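Local coordinates for protein maltose operon transcriptional repressor (Staphylococcus aureus subsp. aureus Mu50, PDB 3HCW) that probably represses transcription of maltose-utilisation genes, its C-terminal fragment having the periplasmic-binding-protein-like fold with which LacI/GalR-type regulators sense small effectors, at residues Asn29-Ile34 against Thr45-Ser50; Asn24-Asn29 against Arg248-Gln253; Asn182-Leu187 against Leu214-Pro219; Gln129-Leu134 against Asp221-Thr226; Pro82-Leu87 against Phe94-Lys99. One frame throughout, in Å; residues are numbered along the deposited sequence. Where two conformers were deposited one is given.

Contact 1: Asn29-Ile34 against Thr45-Ser50; sequences NVLLGI and TQTTVS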
# COMPACT_ATOMS: atom_id res chain seq x y z
N ASN A 29 2.65 7.00 -4.19
CA ASN A 29 3.79 7.89 -4.24
C ASN A 29 3.74 8.94 -5.36
O ASN A 29 4.18 10.07 -5.15
CB ASN A 29 5.09 7.09 -4.26
CG ASN A 29 5.31 6.35 -2.96
OD1 ASN A 29 5.13 6.90 -1.89
ND2 ASN A 29 5.70 5.08 -3.05
N VAL A 30 3.20 8.59 -6.52
CA VAL A 30 3.07 9.56 -7.62
C VAL A 30 2.12 10.69 -7.21
O VAL A 30 2.49 11.87 -7.31
CB VAL A 30 2.67 8.91 -8.97
CG1 VAL A 30 2.36 9.95 -9.99
CG2 VAL A 30 3.80 8.06 -9.51
N LEU A 31 0.93 10.32 -6.73
CA LEU A 31 -0.05 11.29 -6.21
C LEU A 31 0.48 12.14 -5.04
O LEU A 31 0.24 13.33 -5.02
CB LEU A 31 -1.37 10.62 -5.84
CG LEU A 31 -2.17 9.92 -6.95
CD1 LEU A 31 -3.34 9.12 -6.37
CD2 LEU A 31 -2.65 10.89 -8.01
N LEU A 32 1.21 11.54 -4.10
CA LEU A 32 1.90 12.31 -3.05
C LEU A 32 2.92 13.31 -3.63
O LEU A 32 2.97 14.48 -3.21
CB LEU A 32 2.60 11.38 -2.05
CG LEU A 32 3.33 12.01 -0.85
CD1 LEU A 32 2.36 12.61 0.15
CD2 LEU A 32 4.20 10.98 -0.16
N GLY A 33 3.71 12.85 -4.59
CA GLY A 33 4.64 13.71 -5.31
C GLY A 33 3.93 14.88 -5.98
O GLY A 33 4.35 16.03 -5.81
N ILE A 34 2.86 14.60 -6.72
CA ILE A 34 2.09 15.66 -7.37
C ILE A 34 1.48 16.64 -6.36
O ILE A 34 1.66 17.85 -6.48
CB ILE A 34 0.95 15.11 -8.25
CG1 ILE A 34 1.52 14.36 -9.45
CG2 ILE A 34 0.03 16.28 -8.73
CD1 ILE A 34 0.65 13.26 -9.93
N THR A 45 -5.64 19.60 -5.72
CA THR A 45 -5.68 18.47 -6.65
C THR A 45 -7.00 17.71 -6.53
O THR A 45 -7.63 17.71 -5.47
CB THR A 45 -4.51 17.46 -6.42
OG1 THR A 45 -4.67 16.79 -5.17
CG2 THR A 45 -3.15 18.15 -6.48
N GLN A 46 -7.41 17.07 -7.62
CA GLN A 46 -8.65 16.30 -7.64
C GLN A 46 -8.48 15.01 -8.46
O GLN A 46 -8.50 15.03 -9.70
CB GLN A 46 -9.80 17.15 -8.17
CG GLN A 46 -11.18 16.61 -7.85
CD GLN A 46 -12.26 17.18 -8.76
OE1 GLN A 46 -12.38 18.40 -8.91
NE2 GLN A 46 -13.04 16.30 -9.38
N THR A 47 -8.30 13.91 -7.72
CA THR A 47 -8.08 12.58 -8.27
C THR A 47 -9.39 11.96 -8.77
O THR A 47 -10.36 11.87 -8.00
CB THR A 47 -7.49 11.66 -7.16
OG1 THR A 47 -6.35 12.29 -6.56
CG2 THR A 47 -7.09 10.31 -7.72
N THR A 48 -9.42 11.52 -10.03
CA THR A 48 -10.58 10.79 -10.58
C THR A 48 -10.82 9.50 -9.80
O THR A 48 -9.87 8.87 -9.32
CB THR A 48 -10.48 10.47 -12.11
OG1 THR A 48 -9.42 9.53 -12.35
CG2 THR A 48 -10.26 11.73 -12.95
N VAL A 49 -12.10 9.12 -9.68
CA VAL A 49 -12.51 8.01 -8.84
C VAL A 49 -13.18 6.88 -9.67
O VAL A 49 -13.59 5.85 -9.14
CB VAL A 49 -13.41 8.52 -7.66
CG1 VAL A 49 -14.87 8.74 -8.10
CG2 VAL A 49 -13.31 7.62 -6.43
N SER A 50 -13.22 7.09 -10.99
CA SER A 50 -13.87 6.19 -11.94
C SER A 50 -13.09 4.89 -12.15
O SER A 50 -11.86 4.86 -12.03
CB SER A 50 -14.04 6.90 -13.28
OG SER A 50 -15.38 6.90 -13.70

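Contact 2: Asn24-Asn29 against Arg248-Gln253; sequences NPFYIN and RMLGQQ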
# COMPACT_ATOMS: atom_id res chain seq x y z
N ASN A 24 -1.81 0.53 -4.72
CA ASN A 24 -0.54 0.38 -5.43
C ASN A 24 0.37 1.52 -5.01
O ASN A 24 0.03 2.68 -5.23
CB ASN A 24 -0.75 0.40 -6.95
CG ASN A 24 0.38 -0.27 -7.71
OD1 ASN A 24 1.56 -0.02 -7.47
ND2 ASN A 24 0.01 -1.13 -8.66
N PRO A 25 1.52 1.20 -4.40
CA PRO A 25 2.52 2.17 -3.94
C PRO A 25 3.09 3.06 -5.05
O PRO A 25 3.74 4.06 -4.75
CB PRO A 25 3.64 1.28 -3.39
CG PRO A 25 2.98 0.02 -3.02
CD PRO A 25 1.95 -0.18 -4.11
N PHE A 26 2.87 2.68 -6.31
CA PHE A 26 3.23 3.53 -7.43
C PHE A 26 2.37 4.77 -7.41
O PHE A 26 2.89 5.88 -7.37
CB PHE A 26 3.05 2.82 -8.78
CG PHE A 26 3.30 3.72 -9.95
CD1 PHE A 26 4.59 4.06 -10.33
CD2 PHE A 26 2.23 4.23 -10.69
CE1 PHE A 26 4.82 4.90 -11.42
CE2 PHE A 26 2.45 5.08 -11.78
CZ PHE A 26 3.74 5.41 -12.15
N TYR A 27 1.06 4.56 -7.45
CA TYR A 27 0.13 5.66 -7.48
C TYR A 27 0.12 6.44 -6.16
O TYR A 27 0.09 7.65 -6.18
CB TYR A 27 -1.26 5.17 -7.88
CG TYR A 27 -1.28 4.59 -9.28
CD1 TYR A 27 -1.28 5.42 -10.40
CD2 TYR A 27 -1.27 3.21 -9.48
CE1 TYR A 27 -1.30 4.89 -11.69
CE2 TYR A 27 -1.29 2.67 -10.77
CZ TYR A 27 -1.30 3.52 -11.87
OH TYR A 27 -1.31 2.99 -13.14
N ILE A 28 0.20 5.74 -5.03
CA ILE A 28 0.31 6.44 -3.74
C ILE A 28 1.48 7.44 -3.73
O ILE A 28 1.30 8.60 -3.37
CB ILE A 28 0.39 5.47 -2.55
CG1 ILE A 28 -0.93 4.70 -2.43
CG2 ILE A 28 0.70 6.22 -1.23
CD1 ILE A 28 -0.76 3.34 -1.90
N ASN A 29 2.65 7.00 -4.19
CA ASN A 29 3.79 7.89 -4.24
C ASN A 29 3.74 8.94 -5.36
O ASN A 29 4.18 10.07 -5.15
CB ASN A 29 5.09 7.09 -4.26
CG ASN A 29 5.31 6.35 -2.96
OD1 ASN A 29 5.13 6.90 -1.89
ND2 ASN A 29 5.70 5.08 -3.05
N ARG A 248 7.76 9.09 -6.38
CA ARG A 248 7.60 10.39 -5.72
C ARG A 248 8.28 11.50 -6.53
O ARG A 248 7.73 12.60 -6.64
CB ARG A 248 8.10 10.36 -4.29
CG ARG A 248 7.56 11.49 -3.45
CD ARG A 248 7.87 11.27 -1.99
NE ARG A 248 7.52 12.45 -1.21
CZ ARG A 248 7.54 12.51 0.11
NH1 ARG A 248 7.20 13.64 0.73
NH2 ARG A 248 7.88 11.44 0.82
N MET A 249 9.45 11.19 -7.09
CA MET A 249 10.15 12.09 -8.02
C MET A 249 9.33 12.34 -9.29
O MET A 249 9.18 13.48 -9.71
CB MET A 249 11.52 11.55 -8.41
CG MET A 249 12.71 12.20 -7.71
SD MET A 249 14.28 11.80 -8.52
CE MET A 249 14.22 12.88 -9.94
N LEU A 250 8.82 11.27 -9.90
CA LEU A 250 7.96 11.40 -11.09
C LEU A 250 6.80 12.37 -10.85
O LEU A 250 6.51 13.22 -11.68
CB LEU A 250 7.40 10.03 -11.51
CG LEU A 250 8.31 9.01 -12.18
CD1 LEU A 250 7.79 7.61 -11.92
CD2 LEU A 250 8.44 9.27 -13.68
N GLY A 251 6.15 12.23 -9.69
CA GLY A 251 5.02 13.07 -9.30
C GLY A 251 5.41 14.52 -9.09
O GLY A 251 4.72 15.43 -9.56
N GLN A 252 6.50 14.74 -8.37
CA GLN A 252 7.01 16.10 -8.13
C GLN A 252 7.33 16.80 -9.44
O GLN A 252 6.98 17.96 -9.62
CB GLN A 252 8.23 16.09 -7.21
CG GLN A 252 7.91 15.77 -5.76
CD GLN A 252 9.16 15.56 -4.90
OE1 GLN A 252 10.28 15.56 -5.40
NE2 GLN A 252 8.95 15.37 -3.60
N GLN A 253 7.97 16.08 -10.36
CA GLN A 253 8.33 16.61 -11.69
C GLN A 253 7.09 16.94 -12.54
O GLN A 253 7.07 17.94 -13.25
CB GLN A 253 9.23 15.64 -12.43
CG GLN A 253 10.63 15.47 -11.83
CD GLN A 253 11.52 16.68 -12.04
OE1 GLN A 253 11.65 17.18 -13.15
NE2 GLN A 253 12.15 17.14 -10.96

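Contact 3: Asn182-Leu187 against Leu214-Pro219; sequences NLHTRL and LNIEIP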
# COMPACT_ATOMS: atom_id res chain seq x y z
N ASN A 182 1.81 -25.48 -14.81
CA ASN A 182 2.45 -25.84 -16.08
C ASN A 182 3.97 -25.84 -16.07
O ASN A 182 4.59 -26.62 -16.81
CB ASN A 182 1.97 -24.90 -17.18
CG ASN A 182 0.83 -25.46 -17.97
OD1 ASN A 182 1.03 -26.00 -19.05
ND2 ASN A 182 -0.38 -25.36 -17.42
N LEU A 183 4.57 -24.98 -15.25
CA LEU A 183 6.02 -24.80 -15.24
C LEU A 183 6.68 -25.54 -14.09
O LEU A 183 7.90 -25.62 -14.02
CB LEU A 183 6.37 -23.31 -15.15
CG LEU A 183 6.04 -22.43 -16.35
CD1 LEU A 183 6.28 -20.96 -16.03
CD2 LEU A 183 6.84 -22.86 -17.58
N HIS A 184 5.85 -26.08 -13.20
CA HIS A 184 6.27 -26.66 -11.92
C HIS A 184 7.44 -27.64 -12.02
O HIS A 184 8.42 -27.50 -11.27
CB HIS A 184 5.05 -27.29 -11.23
CG HIS A 184 5.31 -27.79 -9.85
ND1 HIS A 184 4.61 -28.84 -9.30
CD2 HIS A 184 6.19 -27.39 -8.90
CE1 HIS A 184 5.04 -29.06 -8.08
NE2 HIS A 184 6.00 -28.20 -7.81
N THR A 185 7.35 -28.60 -12.94
CA THR A 185 8.40 -29.60 -13.15
C THR A 185 9.73 -29.00 -13.60
O THR A 185 10.78 -29.38 -13.09
CB THR A 185 7.95 -30.74 -14.13
OG1 THR A 185 6.69 -31.27 -13.71
CG2 THR A 185 8.97 -31.88 -14.15
N ARG A 186 9.69 -28.05 -14.54
CA ARG A 186 10.92 -27.38 -14.98
C ARG A 186 11.48 -26.44 -13.89
O ARG A 186 12.69 -26.37 -13.69
CB ARG A 186 10.71 -26.64 -16.30
CG ARG A 186 12.03 -26.26 -17.01
CD ARG A 186 11.89 -26.30 -18.52
NE ARG A 186 13.16 -26.07 -19.22
CZ ARG A 186 14.06 -27.01 -19.49
NH1 ARG A 186 15.17 -26.68 -20.14
NH2 ARG A 186 13.87 -28.28 -19.11
N LEU A 187 10.57 -25.78 -13.18
CA LEU A 187 10.92 -24.89 -12.08
C LEU A 187 11.59 -25.64 -10.92
O LEU A 187 12.26 -25.03 -10.09
CB LEU A 187 9.69 -24.11 -11.58
CG LEU A 187 9.07 -23.06 -12.52
CD1 LEU A 187 7.92 -22.32 -11.86
CD2 LEU A 187 10.07 -22.05 -13.06
N LEU A 214 3.18 -23.82 -4.15
CA LEU A 214 3.71 -24.93 -4.92
C LEU A 214 5.07 -25.40 -4.43
O LEU A 214 5.66 -26.30 -5.03
CB LEU A 214 3.82 -24.53 -6.40
CG LEU A 214 2.50 -24.28 -7.14
CD1 LEU A 214 2.80 -23.86 -8.56
CD2 LEU A 214 1.62 -25.52 -7.13
N ASN A 215 5.53 -24.79 -3.34
CA ASN A 215 6.84 -25.06 -2.74
C ASN A 215 8.01 -24.85 -3.69
O ASN A 215 9.00 -25.57 -3.63
CB ASN A 215 6.89 -26.46 -2.09
CG ASN A 215 7.96 -26.57 -1.02
OD1 ASN A 215 8.63 -27.60 -0.90
ND2 ASN A 215 8.14 -25.51 -0.23
N ILE A 216 7.88 -23.85 -4.55
CA ILE A 216 8.95 -23.44 -5.46
C ILE A 216 9.76 -22.34 -4.76
O ILE A 216 9.34 -21.18 -4.71
CB ILE A 216 8.37 -22.95 -6.80
CG1 ILE A 216 7.50 -24.03 -7.44
CG2 ILE A 216 9.49 -22.54 -7.74
CD1 ILE A 216 6.68 -23.56 -8.62
N GLU A 217 10.91 -22.73 -4.20
CA GLU A 217 11.64 -21.86 -3.27
C GLU A 217 12.65 -20.93 -3.93
O GLU A 217 13.30 -21.26 -4.91
CB GLU A 217 12.25 -22.65 -2.10
CG GLU A 217 13.23 -23.76 -2.45
CD GLU A 217 13.14 -24.95 -1.50
OE1 GLU A 217 13.13 -24.74 -0.26
OE2 GLU A 217 13.07 -26.10 -1.99
N ILE A 218 12.77 -19.74 -3.34
CA ILE A 218 13.48 -18.62 -3.93
C ILE A 218 14.56 -18.21 -2.95
O ILE A 218 14.27 -18.07 -1.77
CB ILE A 218 12.50 -17.43 -4.15
CG1 ILE A 218 11.25 -17.89 -4.88
CG2 ILE A 218 13.18 -16.27 -4.89
CD1 ILE A 218 10.08 -16.92 -4.83
N PRO A 219 15.81 -18.02 -3.43
CA PRO A 219 16.33 -18.18 -4.80
C PRO A 219 16.69 -19.60 -5.25
O PRO A 219 17.02 -19.78 -6.44
CB PRO A 219 17.61 -17.34 -4.76
CG PRO A 219 18.09 -17.51 -3.36
CD PRO A 219 16.85 -17.51 -2.51

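Contact 4: Gln129-Leu134 against Asp221-Thr226; sequences QGVDEL and DVMTAT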
# COMPACT_ATOMS: atom_id res chain seq x y z
N GLN A 129 24.10 -13.31 -12.44
CA GLN A 129 24.08 -14.32 -11.36
C GLN A 129 24.18 -15.74 -11.92
O GLN A 129 24.54 -16.67 -11.20
CB GLN A 129 22.82 -14.18 -10.51
CG GLN A 129 22.57 -12.79 -9.95
CD GLN A 129 23.83 -12.14 -9.40
OE1 GLN A 129 24.34 -11.18 -9.98
NE2 GLN A 129 24.34 -12.67 -8.29
N GLY A 130 23.86 -15.90 -13.20
CA GLY A 130 23.94 -17.19 -13.88
C GLY A 130 22.58 -17.82 -14.06
O GLY A 130 22.05 -18.42 -13.13
N VAL A 131 22.00 -17.68 -15.25
CA VAL A 131 20.72 -18.31 -15.56
C VAL A 131 20.73 -18.96 -16.92
O VAL A 131 21.48 -18.56 -17.81
CB VAL A 131 19.51 -17.32 -15.52
CG1 VAL A 131 19.05 -17.09 -14.12
CG2 VAL A 131 19.85 -16.01 -16.21
N ASP A 132 19.88 -19.96 -17.09
CA ASP A 132 19.73 -20.63 -18.37
C ASP A 132 18.50 -20.13 -19.10
O ASP A 132 18.56 -19.85 -20.29
CB ASP A 132 19.68 -22.15 -18.17
CG ASP A 132 20.96 -22.70 -17.54
OD1 ASP A 132 20.88 -23.26 -16.43
OD2 ASP A 132 22.04 -22.57 -18.16
N GLU A 133 17.40 -19.99 -18.36
CA GLU A 133 16.11 -19.65 -18.94
C GLU A 133 15.43 -18.51 -18.18
O GLU A 133 15.53 -18.43 -16.96
CB GLU A 133 15.22 -20.90 -18.98
CG GLU A 133 14.19 -20.94 -20.10
CD GLU A 133 12.76 -20.71 -19.62
OE1 GLU A 133 12.31 -21.42 -18.69
OE2 GLU A 133 12.07 -19.84 -20.20
N LEU A 134 14.75 -17.62 -18.91
CA LEU A 134 14.08 -16.46 -18.32
C LEU A 134 12.58 -16.44 -18.62
O LEU A 134 12.14 -16.83 -19.70
CB LEU A 134 14.72 -15.17 -18.83
CG LEU A 134 16.21 -14.93 -18.57
CD1 LEU A 134 16.79 -13.91 -19.54
CD2 LEU A 134 16.44 -14.50 -17.14
N ASP A 221 15.16 -22.63 -6.10
CA ASP A 221 14.60 -23.24 -7.31
C ASP A 221 14.63 -22.21 -8.44
O ASP A 221 15.07 -22.52 -9.54
CB ASP A 221 13.19 -23.77 -7.10
CG ASP A 221 13.15 -25.02 -6.22
OD1 ASP A 221 13.95 -25.94 -6.46
OD2 ASP A 221 12.30 -25.08 -5.31
N VAL A 222 14.16 -21.00 -8.14
CA VAL A 222 14.13 -19.91 -9.11
C VAL A 222 14.47 -18.58 -8.45
O VAL A 222 14.19 -18.36 -7.28
CB VAL A 222 12.75 -19.74 -9.84
CG1 VAL A 222 12.49 -20.88 -10.78
CG2 VAL A 222 11.60 -19.55 -8.85
N MET A 223 15.10 -17.70 -9.22
CA MET A 223 15.38 -16.34 -8.78
C MET A 223 14.22 -15.44 -9.24
O MET A 223 13.58 -15.68 -10.28
CB MET A 223 16.71 -15.83 -9.36
CG MET A 223 18.02 -16.49 -8.78
SD MET A 223 19.57 -15.77 -9.44
CE MET A 223 19.10 -15.33 -11.09
N THR A 224 13.91 -14.41 -8.45
CA THR A 224 12.80 -13.53 -8.79
C THR A 224 13.19 -12.08 -8.65
O THR A 224 14.09 -11.74 -7.87
CB THR A 224 11.50 -13.82 -7.96
OG1 THR A 224 11.75 -13.61 -6.57
CG2 THR A 224 11.00 -15.25 -8.16
N ALA A 225 12.54 -11.24 -9.45
CA ALA A 225 12.74 -9.81 -9.45
C ALA A 225 11.54 -9.11 -10.09
O ALA A 225 10.76 -9.74 -10.81
CB ALA A 225 14.03 -9.46 -10.20
N THR A 226 11.41 -7.81 -9.84
CA THR A 226 10.29 -7.03 -10.36
C THR A 226 10.60 -5.54 -10.49
O THR A 226 11.76 -5.14 -10.36
CB THR A 226 9.01 -7.24 -9.50
OG1 THR A 226 7.90 -6.56 -10.11
CG2 THR A 226 9.22 -6.77 -8.08

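Contact 5: Pro82-Leu87 against Phe94-Lys99; sequences PIKQML and FIVIGK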
# COMPACT_ATOMS: atom_id res chain seq x y z
N PRO A 82 -8.57 7.87 -25.74
CA PRO A 82 -9.69 8.75 -26.09
C PRO A 82 -9.91 9.89 -25.09
O PRO A 82 -10.50 10.91 -25.44
CB PRO A 82 -10.90 7.80 -26.08
CG PRO A 82 -10.34 6.41 -25.98
CD PRO A 82 -9.03 6.56 -25.28
N ILE A 83 -9.44 9.71 -23.86
CA ILE A 83 -9.49 10.77 -22.85
C ILE A 83 -8.31 11.75 -23.02
O ILE A 83 -8.44 12.93 -22.71
CB ILE A 83 -9.71 10.20 -21.40
CG1 ILE A 83 -9.96 11.31 -20.37
CG2 ILE A 83 -8.58 9.32 -20.98
CD1 ILE A 83 -8.74 11.73 -19.56
N LYS A 84 -7.18 11.26 -23.54
CA LYS A 84 -6.11 12.15 -24.02
C LYS A 84 -6.60 12.93 -25.24
O LYS A 84 -6.27 14.11 -25.40
CB LYS A 84 -4.84 11.36 -24.35
CG LYS A 84 -3.61 12.22 -24.71
CD LYS A 84 -2.31 11.41 -24.76
CE LYS A 84 -2.19 10.59 -26.03
NZ LYS A 84 -1.04 9.65 -25.98
N GLN A 85 -7.39 12.28 -26.10
CA GLN A 85 -8.05 12.94 -27.24
C GLN A 85 -9.08 13.99 -26.81
O GLN A 85 -9.21 15.03 -27.46
CB GLN A 85 -8.71 11.92 -28.17
CG GLN A 85 -7.92 11.62 -29.43
CD GLN A 85 -7.59 12.87 -30.25
OE1 GLN A 85 -6.43 13.15 -30.54
NE2 GLN A 85 -8.62 13.64 -30.61
N MET A 86 -9.79 13.71 -25.72
CA MET A 86 -10.76 14.63 -25.13
C MET A 86 -10.10 15.96 -24.74
O MET A 86 -10.54 17.02 -25.18
CB MET A 86 -11.45 13.97 -23.92
CG MET A 86 -12.55 14.79 -23.22
SD MET A 86 -13.30 13.81 -21.91
CE MET A 86 -14.41 12.81 -22.89
N LEU A 87 -9.01 15.88 -23.97
CA LEU A 87 -8.26 17.07 -23.54
C LEU A 87 -7.61 17.82 -24.70
O LEU A 87 -7.36 19.02 -24.60
CB LEU A 87 -7.18 16.70 -22.52
CG LEU A 87 -7.50 15.79 -21.34
CD1 LEU A 87 -6.21 15.46 -20.61
CD2 LEU A 87 -8.51 16.40 -20.39
N PHE A 94 -2.34 19.96 -20.29
CA PHE A 94 -2.06 18.72 -19.55
C PHE A 94 -0.61 18.24 -19.56
O PHE A 94 0.20 18.67 -20.37
CB PHE A 94 -3.03 17.58 -19.93
CG PHE A 94 -2.90 17.09 -21.35
CD1 PHE A 94 -3.63 17.70 -22.37
CD2 PHE A 94 -2.11 16.00 -21.66
CE1 PHE A 94 -3.55 17.24 -23.68
CE2 PHE A 94 -2.02 15.54 -22.97
CZ PHE A 94 -2.74 16.16 -23.98
N ILE A 95 -0.32 17.34 -18.63
CA ILE A 95 0.92 16.58 -18.58
C ILE A 95 0.54 15.11 -18.72
O ILE A 95 -0.58 14.72 -18.37
CB ILE A 95 1.72 16.86 -17.26
CG1 ILE A 95 2.95 17.70 -17.55
CG2 ILE A 95 2.24 15.61 -16.61
CD1 ILE A 95 2.65 19.05 -18.06
N VAL A 96 1.44 14.29 -19.26
CA VAL A 96 1.25 12.85 -19.26
C VAL A 96 2.40 12.21 -18.50
O VAL A 96 3.56 12.50 -18.75
CB VAL A 96 1.18 12.27 -20.69
CG1 VAL A 96 0.96 10.76 -20.66
CG2 VAL A 96 0.08 12.95 -21.50
N ILE A 97 2.07 11.36 -17.55
CA ILE A 97 3.08 10.51 -16.97
C ILE A 97 3.12 9.22 -17.79
O ILE A 97 2.20 8.39 -17.73
CB ILE A 97 2.86 10.26 -15.48
CG1 ILE A 97 2.83 11.61 -14.74
CG2 ILE A 97 3.97 9.37 -14.92
CD1 ILE A 97 2.81 11.49 -13.25
N GLY A 98 4.20 9.08 -18.58
CA GLY A 98 4.42 7.93 -19.45
C GLY A 98 5.16 8.31 -20.72
O GLY A 98 5.76 9.39 -20.80
N LYS A 99 5.11 7.42 -21.71
CA LYS A 99 5.87 7.58 -22.96
C LYS A 99 5.09 8.23 -24.11
O LYS A 99 3.97 7.81 -24.41
CB LYS A 99 6.38 6.22 -23.44
CG LYS A 99 7.69 6.28 -24.24
CD LYS A 99 7.71 5.31 -25.41
CE LYS A 99 6.88 4.07 -25.15
NZ LYS A 99 7.16 3.04 -26.19

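Contact 1: Asn29-Ile34 against Thr45-Ser50
In the first beta-alpha-beta crossover of this fragment, where strand 9-13 leads through helix 25-39 into edge strand 44-47, L31 and I34 of the helix lie against T47 and T45 of the strand. The chains run in opposing senses here: L31 faces T47 with 8.4 Å between their CA atoms, and one helical turn later I34 faces T45. Only methyl groups meet. L31 and T47 reach for each other tip to tip, CD1 of L31 standing 4.2 Å from CG2 of T47. The T47 methyl is presented with CG2 anti to the backbone N and OG1 beside the N (chi1 -51°). In the second pair the branch methyl CG2 of I34 comes to 4.3 Å from CG2 of T45. No hydrogen bond crosses, and the summed buried area of 123 Å² marks a light, apolar touch. The beta alternation puts T45 and T47 on the helix side of the strand, while Q46 between them packs on M63 of helix 53-65 across the sheet. L12 of the neighbouring strand 9-13 touches L31, I34 and T45, and L75, just after strand 71-74, also touches L31 and I34.

Contact 2: Asn24-Asn29 against Arg248-Gln253
R248, near the start of helix 247-263, meets N29 of helix 25-39 through backbone rather than through its charge. Its CA-H points at the carbonyl O of N29 (R248 CA to N29 O 3.5 Å, 154° at the hydrogen), and CB and CG of R248 pass the same oxygen. CB of N29 in turn lies 4.0 Å from R248 N. The arginine then runs out extended, CG anti to the backbone N (chi1 -161°), to a salt bridge between NH1 and E36, which also takes a hydrogen bond from NE2 of Q252 one turn on. L250, next to face the other helix, supplies the apolar half: its CD1 lies 4.1 Å from CE1 of F26, the two side chains crossing at about a right angle. F26 also gives its backbone N to OD1 of N24, the N-cap of helix 25-39, at 3.2 Å. The second subunit packs directly on this pair of helices: its R22 and E19 hydrogen-bond the side-chain amide of N29. Such packing of a helix from late in the chain against the first long helix is characteristic of the periplasmic-binding-protein-like fold, in which the chain crosses repeatedly between two subdomains.

Contact 3: Asn182-Leu187 against Leu214-Pro219
H184 and L187, in the weakly bonded last turns of helix 173-187, stand opposite L214 and I216 in the chain leaving helix 201-213, with CA separations of 7.7 Å for H184 and L214 and 7.1 Å for L187 and I216. Helix 201-213 ends in a Schellman motif at N215, which has positive phi (57°). I216, the next residue, directs its side chain toward 182-187. CD1 of I216 touches both side chains there, 3.7 Å from CD1 of L187 and 3.9 Å from CD2 of H184; CG1 of I216 is equally near that ring carbon, while the CG2 branch looks toward CB of L187. Both partners cross the isoleucine obliquely. The imidazole is swung over by a first torsion that sets CG anti to the backbone N (chi1 -174°); the ring then lies beside both I216 and the L214 carbonyl, with NE2 of H184 3.4 Å from that oxygen. L214 itself adds a looser touch, its CB 4.5 Å from CD2 of H184. Beneath, L187 and I216 both rest on V222 of strand 222-227, so the inner half is buried and the histidine half lies nearer the surface. Farther along, I218 N hydrogen-bonds Y212 OH of the second subunit. The end of one crossover helix thus packs on the connection leaving the next, beside the start of strand 222-227, as part of the alpha/beta layering of the C-terminal subdomain.

Contact 4: Gln129-Leu134 against Asp221-Thr226
M223, on strand 222-227, carries its whole side of this contact with the end of one side chain, which reaches Q129 and V131 at the turn between helix 115-129 and strand 133-139. The apolar part is a methyl pair: CE of M223 lies 3.5 Å from CG1 of V131, the two side chains crossing at a slant. The sulfur part is beside it, SD of M223 standing 3.8 Å from CB of Q129, with CE almost as near to that carbon. The methionine is extended at chi2, then bent at chi3 (-33°), which presents sulfur and methyl together to the turn. G130, with positive phi (103°), ends the helical run between the two partners. No hydrogen bond crosses; polar groups of both segments have partners elsewhere: Q129 O accepts from R287, D132 OD1 from K193 N, and the backbone of M223 pairs with Q194. Strand 194-198 lies between them, its A195 packing on V131, consistent with the 8.9 Å between the CA atoms of V131 and M223. The contact is thus the helix-to-strand turn of a beta-alpha-beta unit, packed on the second strand over in the parallel sheet of the C-terminal subdomain.

Contact 5: Pro82-Leu87 against Phe94-Lys99
L87 and F94 form the tight half of this contact, where helix 82-89 lies over strand 94-97 within a beta-alpha-beta unit. The two segments run nearly antiparallel (159°), their axes 10.6 Å apart. CD1 of L87 sits over one face of the phenyl ring of F94, 4.1 Å from the centroid, in a CH-pi contact. CB of L87 reaches to 3.7 Å from CD1 of F94, so the leucine bears on the ring with root and tip alike. F94 turns its ring up toward the helix with CG placed between the backbone N and the carbonyl carbon (chi1 66°); the ring also stacks with that of F108. The looser half belongs to K84. Its methylenes pass across the ring end at about a right angle, CG 4.1 Å from CE2 of F94, and CD lies 4.3 Å from CG2 of V96. That same V96 methyl meets the ring of F94 at its edge. The amine goes on to a long, weak ion pair with D105. With no hydrogen bond between the segments, cohesion rests on apolar contact: the lysine contributes its methylenes here while its amine lies beyond the ring, and the L87-F94 pairing probably contributes dispersion and the burial of nonpolar surface.

How the contacts relate
Along the chain, contact 2 opens first and closes last, spanning the other four; within it come 1, 5, then 4 enclosing 3. Contacts 1 and 2 share N29 and helix 25-39, their centres 9 Å apart, with I34 CG1 3.4 Å from G251 O. Contact 5 touches contact 1 through V30 and I97. These three lie in the N-terminal subdomain. Contacts 3 and 4, centres 12 Å apart and joined through L187 and V222, lie in the C-terminal subdomain, on the opposite side of the chain's centre from contact 1. The segments of contact 2, at chain positions 24-29 and 248-253, show that late sequence returns to complete the first subdomain.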